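Local coordinates for ACYL carrier protein ACPA (Mycobacterium tuberculosis, PDB 2CGQ), which probably carries acyl chains as thioesters on a phosphopantetheine arm, as acyl carrier proteins do, at residues 34-38 / 39-43; 59-62 / 63-66; 67-70 / 71-74; 77-80 / 81-85. One frame throughout, in Å; residues are numbered along the deposited sequence.

The four contacts follow one another along a single small all-helical chain. Contact 1 ends helix 27-39. Contacts 2 and 3 adjoin on helix 59-73, their centres about 12 Å apart. Contact 4 forms the short helix 79-84. Contact 2 is central in the arrangement: its centre lies about 12 Å from that of contact 1 and about 11 Å from that of contact 4. It packs against both with apolar side chains. Contact 3 reaches both through polar bonds, and also packs on contact 1. Contacts 1 and 4 do not touch, with centres about 21 Å apart across the chain's centre. Helix 59-73 thus joins the two sides of the carrier-protein helical bundle.

Contact 1: residues 34-38 / 39-43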
loop_
_atom_site.group_PDB
_atom_site.type_symbol
_atom_site.label_atom_id
_atom_site.label_comp_id
_atom_site.label_asym_id
_atom_site.label_seq_id
_atom_site.Cartn_x
_atom_site.Cartn_y
_atom_site.Cartn_z
ATOM N N THR A 34 -0.330 3.696 7.004
ATOM C CA THR A 34 0.990 3.145 6.635
ATOM C C THR A 34 1.523 3.882 5.405
ATOM O O THR A 34 2.714 4.269 5.323
ATOM C CB THR A 34 0.859 1.620 6.412
ATOM O OG1 THR A 34 0.521 1.023 7.709
ATOM C CG2 THR A 34 2.154 1.007 5.837
ATOM N N ILE A 35 0.652 4.052 4.414
ATOM C CA ILE A 35 1.007 4.852 3.240
ATOM C C ILE A 35 1.482 6.260 3.636
ATOM O O ILE A 35 2.512 6.747 3.195
ATOM C CB ILE A 35 -0.176 4.916 2.253
ATOM C CG1 ILE A 35 -0.339 3.542 1.578
ATOM C CG2 ILE A 35 0.080 6.027 1.255
ATOM C CD1 ILE A 35 -1.651 3.396 0.670
ATOM N N GLN A 36 0.713 6.920 4.490
ATOM C CA GLN A 36 1.120 8.231 4.983
ATOM C C GLN A 36 2.432 8.230 5.750
ATOM O O GLN A 36 3.223 9.172 5.607
ATOM C CB GLN A 36 0.006 8.839 5.818
ATOM C CG GLN A 36 -1.233 9.210 4.999
ATOM C CD GLN A 36 -2.385 9.626 5.865
ATOM O OE1 GLN A 36 -2.530 9.110 6.976
ATOM N NE2 GLN A 36 -3.211 10.585 5.384
ATOM N N ARG A 37 2.656 7.212 6.583
ATOM C CA ARG A 37 3.887 7.130 7.362
ATOM C C ARG A 37 5.091 7.031 6.393
ATOM O O ARG A 37 6.069 7.769 6.508
ATOM C CB ARG A 37 3.795 5.902 8.270
ATOM C CG ARG A 37 4.414 5.898 9.601
ATOM C CD ARG A 37 4.796 4.459 10.029
ATOM N NE ARG A 37 5.657 3.866 8.979
ATOM C CZ ARG A 37 6.991 3.999 8.895
ATOM N NH1 ARG A 37 7.649 4.646 9.807
ATOM N NH2 ARG A 37 7.638 3.531 7.820
ATOM N N ILE A 38 4.996 6.125 5.423
ATOM C CA ILE A 38 6.070 5.928 4.429
ATOM C C ILE A 38 6.352 7.152 3.590
ATOM O O ILE A 38 7.525 7.510 3.376
ATOM C CB ILE A 38 5.779 4.700 3.506
ATOM C CG1 ILE A 38 5.867 3.437 4.339
ATOM C CG2 ILE A 38 6.737 4.631 2.274
ATOM C CD1 ILE A 38 5.215 2.239 3.638
ATOM N N LEU A 39 5.328 7.843 3.149
ATOM C CA LEU A 39 5.521 9.019 2.324
ATOM C C LEU A 39 5.731 10.301 3.164
ATOM O O LEU A 39 6.042 11.361 2.597
ATOM C CB LEU A 39 4.338 9.267 1.438
ATOM C CG LEU A 39 3.895 8.200 0.444
ATOM C CD1 LEU A 39 2.582 8.613 -0.112
ATOM C CD2 LEU A 39 4.934 8.075 -0.635
ATOM N N ARG A 40 5.555 10.225 4.491
ATOM C CA ARG A 40 5.617 11.435 5.320
ATOM C C ARG A 40 4.676 12.546 4.833
ATOM O O ARG A 40 5.073 13.718 4.680
ATOM C CB ARG A 40 7.053 11.939 5.351
ATOM C CG ARG A 40 7.935 10.958 6.015
ATOM C CD ARG A 40 9.318 11.419 5.970
ATOM N NE ARG A 40 10.155 10.251 6.143
ATOM C CZ ARG A 40 11.249 10.227 6.857
ATOM N NH1 ARG A 40 11.919 9.101 6.950
ATOM N NH2 ARG A 40 11.679 11.320 7.490
ATOM N N THR A 41 3.421 12.204 4.641
ATOM C CA THR A 41 2.412 13.179 4.210
ATOM C C THR A 41 1.159 13.039 5.050
ATOM O O THR A 41 0.946 12.005 5.667
ATOM C CB THR A 41 2.083 12.995 2.733
ATOM O OG1 THR A 41 1.137 13.978 2.325
ATOM C CG2 THR A 41 1.471 11.633 2.465
ATOM N N ASP A 42 0.370 14.100 5.111
ATOM C CA ASP A 42 -0.949 14.057 5.755
ATOM C C ASP A 42 -2.045 14.178 4.715
ATOM O O ASP A 42 -3.237 14.303 5.060
ATOM C CB ASP A 42 -1.098 15.176 6.785
ATOM C CG ASP A 42 -0.836 16.564 6.192
ATOM O OD1 ASP A 42 -0.865 17.577 6.952
ATOM O OD2 ASP A 42 -0.546 16.642 4.973
ATOM N N ARG A 43 -1.661 14.177 3.437
ATOM C CA ARG A 43 -2.657 14.234 2.389
ATOM C C ARG A 43 -3.617 13.064 2.480
ATOM O O ARG A 43 -3.232 11.951 2.866
ATOM C CB ARG A 43 -1.998 14.265 1.013
ATOM C CG ARG A 43 -1.327 13.034 0.594
ATOM C CD ARG A 43 -0.559 13.258 -0.741
ATOM N NE ARG A 43 -1.486 13.437 -1.873
ATOM C CZ ARG A 43 -1.086 13.541 -3.147
ATOM N NH1 ARG A 43 -1.977 13.670 -4.121
ATOM N NH2 ARG A 43 0.208 13.484 -3.455
#
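Arg40 takes a positive phi of 53° and closes the helix with a Schellman motif, in which it is the C-prime residue. Thr41 N reaches back to Gln36 O at 3.2 Å, in the carbonyl plane and on a lone pair. Arg40 N donates to Arg37 O, also at 3.2 Å, but it sits well above that carbonyl plane. Just before it, Leu39 N still makes an ordinary helical bond to Ile35 O.

Gln36 adds a side-chain tie to the outgoing loop. Its CG is anti to its own carbonyl carbon, and the chain beyond is extended, which carries the amide along to Arg43. There NE2 donates to Arg43 O at 2.9 Å, nearly straight at 163°. The acceptor lies in the amide plane of Gln36, while the donor stands 45° out of the carbonyl plane. Arg43 N in turn bonds Thr41 OG1 at 3.0 Å, an ST turn that bends the loop.

On the apolar side Ile35 and Leu39 run side by side, with CG2 of Ile35 3.8 Å from CD1 of Leu39. Ile35 packs on Leu65 of helix 59-73, and Ile38 packs on Lys61 of the same helix. Loop residues Ile45 and Phe57 meet Ile35 and Leu39 respectively.

Contact 2: residues 59-62 / 63-66; sequences SLKL and FQLI
The Gln64 amide comes alongside Lys61, with OE1 3.9 Å from Lys61 CG. The two side chains point the same way, and this is a loose van der Waals contact. The other flat group, the Phe63 ring, leads away from 59-62, so no atom of that segment lies close to its faces or edge. CG of Phe63 is anti to its backbone N (chi1 178°), which swings the ring off the preceding turn. Only its CB stays close, 3.4 Å from Leu60 O.

Regular backbone bonds hold the turn. Phe63 N donates to Ser59 O, Gln64 N to Leu60 O and Ile66 N to Leu62 O. Leu65 N bonds Lys61 O at 2.9 Å. Ile66 also lays CG1 against Leu62 O, at 3.4 Å.

Ser59 belongs to the Asp-Ser-Leu sequence whose serine takes the phosphopantetheine arm in this family, so it is probably the attachment site. It stands in the first turn of the helix, where the side chain of Asp58 accepts from Lys61 N. Farther along, Leu62 packs on loop residues Leu51 and Phe57. Lys61 and Gln64 face helix 27-39, touching Leu39 and Ile38 respectively. Ile66 meets Ile85, just after helix 79-84.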
loop_
_atom_site.group_PDB
_atom_site.type_symbol
_atom_site.label_atom_id
_atom_site.label_comp_id
_atom_site.label_asym_id
_atom_site.label_seq_id
_atom_site.Cartn_x
_atom_site.Cartn_y
_atom_site.Cartn_z
ATOM N N SER A 59 10.618 2.923 -6.238
ATOM C CA SER A 59 10.806 1.511 -5.978
ATOM C C SER A 59 11.108 1.209 -4.508
ATOM O O SER A 59 10.593 0.241 -3.978
ATOM C CB SER A 59 11.881 0.923 -6.864
ATOM O OG SER A 59 13.090 1.579 -6.617
ATOM N N LEU A 60 11.919 2.046 -3.866
ATOM C CA LEU A 60 12.223 1.845 -2.438
ATOM C C LEU A 60 10.893 1.961 -1.662
ATOM O O LEU A 60 10.634 1.161 -0.816
ATOM C CB LEU A 60 13.193 2.901 -1.947
ATOM C CG LEU A 60 13.405 3.000 -0.426
ATOM C CD1 LEU A 60 13.733 1.687 0.097
ATOM C CD2 LEU A 60 14.451 4.019 -0.106
ATOM N N LYS A 61 10.083 2.995 -1.896
ATOM C CA LYS A 61 8.924 3.201 -1.043
ATOM C C LYS A 61 7.882 2.118 -1.295
ATOM O O LYS A 61 7.121 1.738 -0.403
ATOM C CB LYS A 61 8.332 4.617 -1.203
ATOM C CG LYS A 61 9.298 5.730 -0.644
ATOM C CD LYS A 61 8.756 7.156 -0.928
ATOM C CE LYS A 61 9.903 8.121 -0.858
ATOM N NZ LYS A 61 9.613 9.603 -0.669
ATOM N N LEU A 62 7.835 1.601 -2.512
ATOM C CA LEU A 62 6.921 0.481 -2.773
ATOM C C LEU A 62 7.374 -0.775 -2.035
ATOM O O LEU A 62 6.537 -1.530 -1.559
ATOM C CB LEU A 62 6.850 0.158 -4.242
ATOM C CG LEU A 62 6.145 1.238 -5.043
ATOM C CD1 LEU A 62 6.460 1.067 -6.542
ATOM C CD2 LEU A 62 4.684 1.284 -4.718
ATOM N N PHE A 63 8.693 -1.018 -1.980
ATOM C CA PHE A 63 9.227 -2.132 -1.212
ATOM C C PHE A 63 8.879 -1.974 0.255
ATOM O O PHE A 63 8.516 -2.912 0.936
ATOM C CB PHE A 63 10.758 -2.217 -1.388
ATOM C CG PHE A 63 11.400 -3.294 -0.595
ATOM C CD1 PHE A 63 11.361 -4.621 -1.037
ATOM C CD2 PHE A 63 11.981 -3.021 0.633
ATOM C CE1 PHE A 63 11.961 -5.622 -0.315
ATOM C CE2 PHE A 63 12.551 -4.060 1.397
ATOM C CZ PHE A 63 12.544 -5.350 0.905
ATOM N N GLN A 64 9.035 -0.744 0.775
ATOM C CA GLN A 64 8.646 -0.462 2.146
ATOM C C GLN A 64 7.179 -0.762 2.345
ATOM O O GLN A 64 6.797 -1.334 3.353
ATOM C CB GLN A 64 8.906 0.987 2.512
ATOM C CG GLN A 64 10.307 1.390 2.766
ATOM C CD GLN A 64 10.345 2.806 3.319
ATOM O OE1 GLN A 64 10.371 3.734 2.573
ATOM N NE2 GLN A 64 10.333 2.939 4.648
ATOM N N LEU A 65 6.328 -0.326 1.426
ATOM C CA LEU A 65 4.903 -0.555 1.592
ATOM C C LEU A 65 4.566 -2.029 1.698
ATOM O O LEU A 65 3.834 -2.436 2.606
ATOM C CB LEU A 65 4.088 0.091 0.474
ATOM C CG LEU A 65 2.615 -0.079 0.508
ATOM C CD1 LEU A 65 1.994 0.569 1.696
ATOM C CD2 LEU A 65 2.058 0.562 -0.772
ATOM N N ILE A 66 5.071 -2.817 0.773
ATOM C CA ILE A 66 4.755 -4.271 0.771
ATOM C C ILE A 66 5.235 -4.937 2.074
ATOM O O ILE A 66 4.503 -5.624 2.764
ATOM C CB ILE A 66 5.328 -4.980 -0.457
ATOM C CG1 ILE A 66 4.733 -4.375 -1.782
ATOM C CG2 ILE A 66 5.042 -6.470 -0.391
ATOM C CD1 ILE A 66 3.199 -4.311 -1.854
#

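Contact 3: residues 67-70 / 71-74; sequences TELE and DEFD
Leu69 lies alongside Phe73 one turn on, and its CD2 touches the ring at CE2, 3.8 Å away. The two side chains point the same way. CG of Phe73 is anti to its carbonyl carbon (chi1 -72°), which sets the ring beside Leu69. Leu69 O then sits at the ring edge, in its plane, 3.6 Å from Phe73 CD2. The same oxygen accepts from Phe73 N at 2.9 Å, so one carbonyl meets both the backbone and the ring of that residue. Val95 of helix 88-96 touches both Leu69 and Phe73.

The Glu72 carboxylate slants across Leu69, with OE2 3.9 Å from Leu69 CD2. Its backbone N bonds Glu68 O in the regular helical pattern, as Asp71 N bonds Thr67 O.

Water 1 stands between two acids. It donates to Glu68 OE1 at 2.5 Å and only weakly to Glu72 OE2 at 3.3 Å. The first distance is short and Glu68 has a second conformer, so the bridge is doubtful.

Both acids also have partners on helix 27-39. Arg37 NE forms a salt bridge with Glu68 OE1, and Thr34 OG1 pairs with Glu72 OE2. Glu68 OE1 and Glu72 OE2 are 5.2 Å apart. Any repulsion between them is probably eased by Arg37 and Thr34, leaving this acidic edge of the helix tied to its neighbour.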
loop_
_atom_site.group_PDB
_atom_site.type_symbol
_atom_site.label_atom_id
_atom_site.label_comp_id
_atom_site.label_asym_id
_atom_site.label_seq_id
_atom_site.Cartn_x
_atom_site.Cartn_y
_atom_site.Cartn_z
ATOM N N THR A 67 6.477 -4.709 2.434
ATOM C CA THR A 67 7.064 -5.339 3.588
ATOM C C THR A 67 6.421 -4.826 4.905
ATOM O O THR A 67 6.146 -5.620 5.835
ATOM C CB THR A 67 8.595 -5.224 3.555
ATOM O OG1 THR A 67 9.013 -3.845 3.577
ATOM C CG2 THR A 67 9.190 -5.947 2.336
ATOM N N GLU A 68 6.210 -3.495 5.019
ATOM C CA GLU A 68 5.471 -2.963 6.180
ATOM C C GLU A 68 4.099 -3.630 6.366
ATOM O O GLU A 68 3.699 -3.932 7.497
ATOM C CB GLU A 68 5.360 -1.428 6.142
ATOM C CG GLU A 68 4.910 -0.803 7.467
ATOM C CD GLU A 68 5.356 0.653 7.695
ATOM O OE1 GLU A 68 4.694 1.360 8.501
ATOM O OE2 GLU A 68 6.373 1.070 7.093
ATOM N N LEU A 69 3.329 -3.768 5.294
ATOM C CA LEU A 69 2.035 -4.407 5.368
ATOM C C LEU A 69 2.128 -5.885 5.699
ATOM O O LEU A 69 1.367 -6.393 6.551
ATOM C CB LEU A 69 1.283 -4.239 4.052
ATOM C CG LEU A 69 0.872 -2.795 3.710
ATOM C CD1 LEU A 69 0.269 -2.804 2.321
ATOM C CD2 LEU A 69 -0.051 -2.267 4.695
ATOM N N GLU A 70 3.120 -6.570 5.116
ATOM C CA GLU A 70 3.330 -7.975 5.530
ATOM C C GLU A 70 3.595 -8.095 7.036
ATOM O O GLU A 70 3.023 -8.942 7.742
ATOM C CB GLU A 70 4.532 -8.574 4.763
ATOM C CG GLU A 70 4.232 -8.789 3.261
ATOM C CD GLU A 70 5.368 -9.528 2.524
ATOM O OE1 GLU A 70 6.564 -9.279 2.869
ATOM O OE2 GLU A 70 5.076 -10.330 1.580
ATOM N N ASP A 71 4.424 -7.203 7.557
ATOM C CA ASP A 71 4.698 -7.238 8.981
ATOM C C ASP A 71 3.503 -6.770 9.827
ATOM O O ASP A 71 3.278 -7.288 10.923
ATOM C CB ASP A 71 5.917 -6.359 9.305
ATOM C CG ASP A 71 7.254 -7.038 8.954
ATOM O OD1 ASP A 71 7.303 -8.292 9.011
ATOM O OD2 ASP A 71 8.248 -6.317 8.671
ATOM N N GLU A 72 2.821 -5.724 9.366
ATOM C CA GLU A 72 1.705 -5.116 10.118
ATOM C C GLU A 72 0.549 -6.065 10.251
ATOM O O GLU A 72 -0.080 -6.167 11.300
ATOM C CB GLU A 72 1.231 -3.831 9.446
ATOM C CG GLU A 72 0.085 -3.140 10.179
ATOM C CD GLU A 72 -0.248 -1.773 9.600
ATOM O OE1 GLU A 72 -1.047 -1.044 10.250
ATOM O OE2 GLU A 72 0.280 -1.453 8.489
ATOM N N PHE A 73 0.246 -6.751 9.174
ATOM C CA PHE A 73 -0.932 -7.606 9.106
ATOM C C PHE A 73 -0.596 -9.073 9.262
ATOM O O PHE A 73 -1.522 -9.879 9.351
ATOM C CB PHE A 73 -1.719 -7.363 7.826
ATOM C CG PHE A 73 -2.449 -6.063 7.815
ATOM C CD1 PHE A 73 -3.690 -5.938 8.430
ATOM C CD2 PHE A 73 -1.915 -4.977 7.181
ATOM C CE1 PHE A 73 -4.400 -4.693 8.385
ATOM C CE2 PHE A 73 -2.540 -3.742 7.161
ATOM C CZ PHE A 73 -3.800 -3.576 7.773
ATOM N N ASP A 74 0.686 -9.408 9.394
ATOM C CA ASP A 74 1.158 -10.801 9.426
ATOM C C ASP A 74 0.617 -11.574 8.224
ATOM O O ASP A 74 0.005 -12.676 8.346
ATOM C CB ASP A 74 0.853 -11.529 10.752
ATOM C CG ASP A 74 1.811 -12.763 10.991
ATOM O OD1 ASP A 74 1.458 -13.629 11.856
ATOM O OD2 ASP A 74 2.904 -12.837 10.290
HETATM O O HOH W 1 2.462 0.815 9.448
#

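Contact 4: residues 77-80 / 81-85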
loop_
_atom_site.group_PDB
_atom_site.type_symbol
_atom_site.label_atom_id
_atom_site.label_comp_id
_atom_site.label_asym_id
_atom_site.label_seq_id
_atom_site.Cartn_x
_atom_site.Cartn_y
_atom_site.Cartn_z
ATOM N N ILE A 77 2.574 -11.298 0.574
ATOM C CA ILE A 77 2.138 -10.869 -0.728
ATOM C C ILE A 77 3.178 -11.386 -1.731
ATOM O O ILE A 77 4.372 -11.243 -1.515
ATOM C CB ILE A 77 2.012 -9.318 -0.822
ATOM C CG1 ILE A 77 0.951 -8.832 0.177
ATOM C CG2 ILE A 77 1.625 -8.889 -2.233
ATOM C CD1 ILE A 77 0.949 -7.371 0.386
ATOM N N SER A 78 2.703 -12.022 -2.803
ATOM C CA SER A 78 3.602 -12.642 -3.748
ATOM C C SER A 78 4.342 -11.531 -4.480
ATOM O O SER A 78 3.845 -10.401 -4.581
ATOM C CB SER A 78 2.864 -13.544 -4.720
ATOM O OG SER A 78 2.032 -12.814 -5.606
ATOM N N PHE A 79 5.514 -11.848 -5.023
ATOM C CA PHE A 79 6.221 -10.838 -5.793
ATOM C C PHE A 79 5.336 -10.425 -6.983
ATOM O O PHE A 79 5.271 -9.222 -7.352
ATOM C CB PHE A 79 7.560 -11.370 -6.297
ATOM C CG PHE A 79 8.316 -10.346 -7.102
ATOM C CD1 PHE A 79 8.405 -10.422 -8.489
ATOM C CD2 PHE A 79 8.930 -9.284 -6.424
ATOM C CE1 PHE A 79 9.052 -9.434 -9.247
ATOM C CE2 PHE A 79 9.624 -8.287 -7.185
ATOM C CZ PHE A 79 9.693 -8.386 -8.554
ATOM N N ARG A 80 4.690 -11.408 -7.593
ATOM C CA ARG A 80 3.908 -11.175 -8.798
ATOM C C ARG A 80 2.773 -10.172 -8.503
ATOM O O ARG A 80 2.500 -9.211 -9.262
ATOM C CB ARG A 80 3.409 -12.494 -9.357
ATOM C CG ARG A 80 2.491 -12.389 -10.541
ATOM C CD ARG A 80 2.041 -13.727 -11.039
ATOM N NE ARG A 80 3.147 -14.521 -11.626
ATOM C CZ ARG A 80 3.650 -14.329 -12.829
ATOM N NH1 ARG A 80 3.131 -13.445 -13.667
ATOM N NH2 ARG A 80 4.627 -15.087 -13.243
ATOM N N ASP A 81 2.093 -10.405 -7.407
ATOM C CA ASP A 81 1.009 -9.485 -6.984
ATOM C C ASP A 81 1.554 -8.128 -6.646
ATOM O O ASP A 81 0.998 -7.133 -7.065
ATOM C CB ASP A 81 0.214 -10.101 -5.844
ATOM C CG ASP A 81 -0.842 -11.132 -6.312
ATOM O OD1 ASP A 81 -1.103 -11.319 -7.529
ATOM O OD2 ASP A 81 -1.387 -11.836 -5.431
ATOM N N ALA A 82 2.685 -8.068 -5.926
ATOM C CA ALA A 82 3.294 -6.785 -5.626
ATOM C C ALA A 82 3.620 -6.013 -6.886
ATOM O O ALA A 82 3.358 -4.801 -6.936
ATOM C CB ALA A 82 4.520 -6.943 -4.788
ATOM N N GLN A 83 4.237 -6.697 -7.880
ATOM C CA GLN A 83 4.516 -6.155 -9.235
ATOM C C GLN A 83 3.313 -5.441 -9.833
ATOM O O GLN A 83 3.435 -4.354 -10.441
ATOM C CB GLN A 83 4.902 -7.285 -10.261
ATOM C CG GLN A 83 6.387 -7.614 -10.528
ATOM C CD GLN A 83 6.623 -8.488 -11.816
ATOM O OE1 GLN A 83 6.170 -9.664 -11.910
ATOM N NE2 GLN A 83 7.314 -7.883 -12.852
ATOM N N ASN A 84 2.177 -6.101 -9.723
ATOM C CA ASN A 84 0.952 -5.723 -10.395
ATOM C C ASN A 84 0.164 -4.643 -9.653
ATOM O O ASN A 84 -0.800 -4.164 -10.188
ATOM C CB ASN A 84 0.052 -6.947 -10.570
ATOM C CG ASN A 84 0.561 -7.905 -11.622
ATOM O OD1 ASN A 84 1.349 -7.516 -12.476
ATOM N ND2 ASN A 84 0.122 -9.174 -11.565
ATOM N N ILE A 85 0.547 -4.281 -8.425
ATOM C CA ILE A 85 -0.146 -3.231 -7.677
ATOM C C ILE A 85 0.132 -1.873 -8.307
ATOM O O ILE A 85 1.305 -1.467 -8.439
ATOM C CB ILE A 85 0.268 -3.238 -6.206
ATOM C CG1 ILE A 85 -0.402 -4.404 -5.515
ATOM C CG2 ILE A 85 -0.070 -1.893 -5.549
ATOM C CD1 ILE A 85 0.114 -4.641 -4.165
HETATM O O HOH W 2 -0.122 -12.557 -3.183
HETATM O O HOH W 3 1.142 -11.252 -13.681
#
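Ser78 OG accepts from Asp81 N at 3.0 Å, the N-cap bond that opens helix 79-84. OG lies between its own backbone N and carbonyl carbon (chi1 68°), which turns it over the first turn to meet that N-H. The bond is fairly straight, at 160°. Water 2 joins the same two residues by a second route. It accepts from Ser78 N at 2.9 Å and donates to Asp81 OD2 at 2.7 Å. Just before the cap, Ile77 N donates to Glu70 OE2 of helix 59-73.

The next N-H groups are met by backbone carbonyls. Ala82 N bonds Ser78 O, and Gln83 N bonds Phe79 O at 2.8 Å. Asn84 N reaches Arg80 O at 3.2 Å with a more bent angle of 140°, and Asp81 O is a weak second acceptor. Water 3 accepts from Arg80 NH1 at 3.0 Å, at the edge of the guanidinium, and from Asn84 ND2 at 3.1 Å, linking two side chains that run side by side.

Gln83 lays its CG 3.5 Å from Phe79 CE1 in one of its two conformers. Ile77 CG2 rests near Ala82, whose CB also faces Ile66. Ser78 N and Asp81 N are thus both engaged at the helix start, one by a water and one by the cap hydroxyl. The negative charge of Asp81 there is probably favourable.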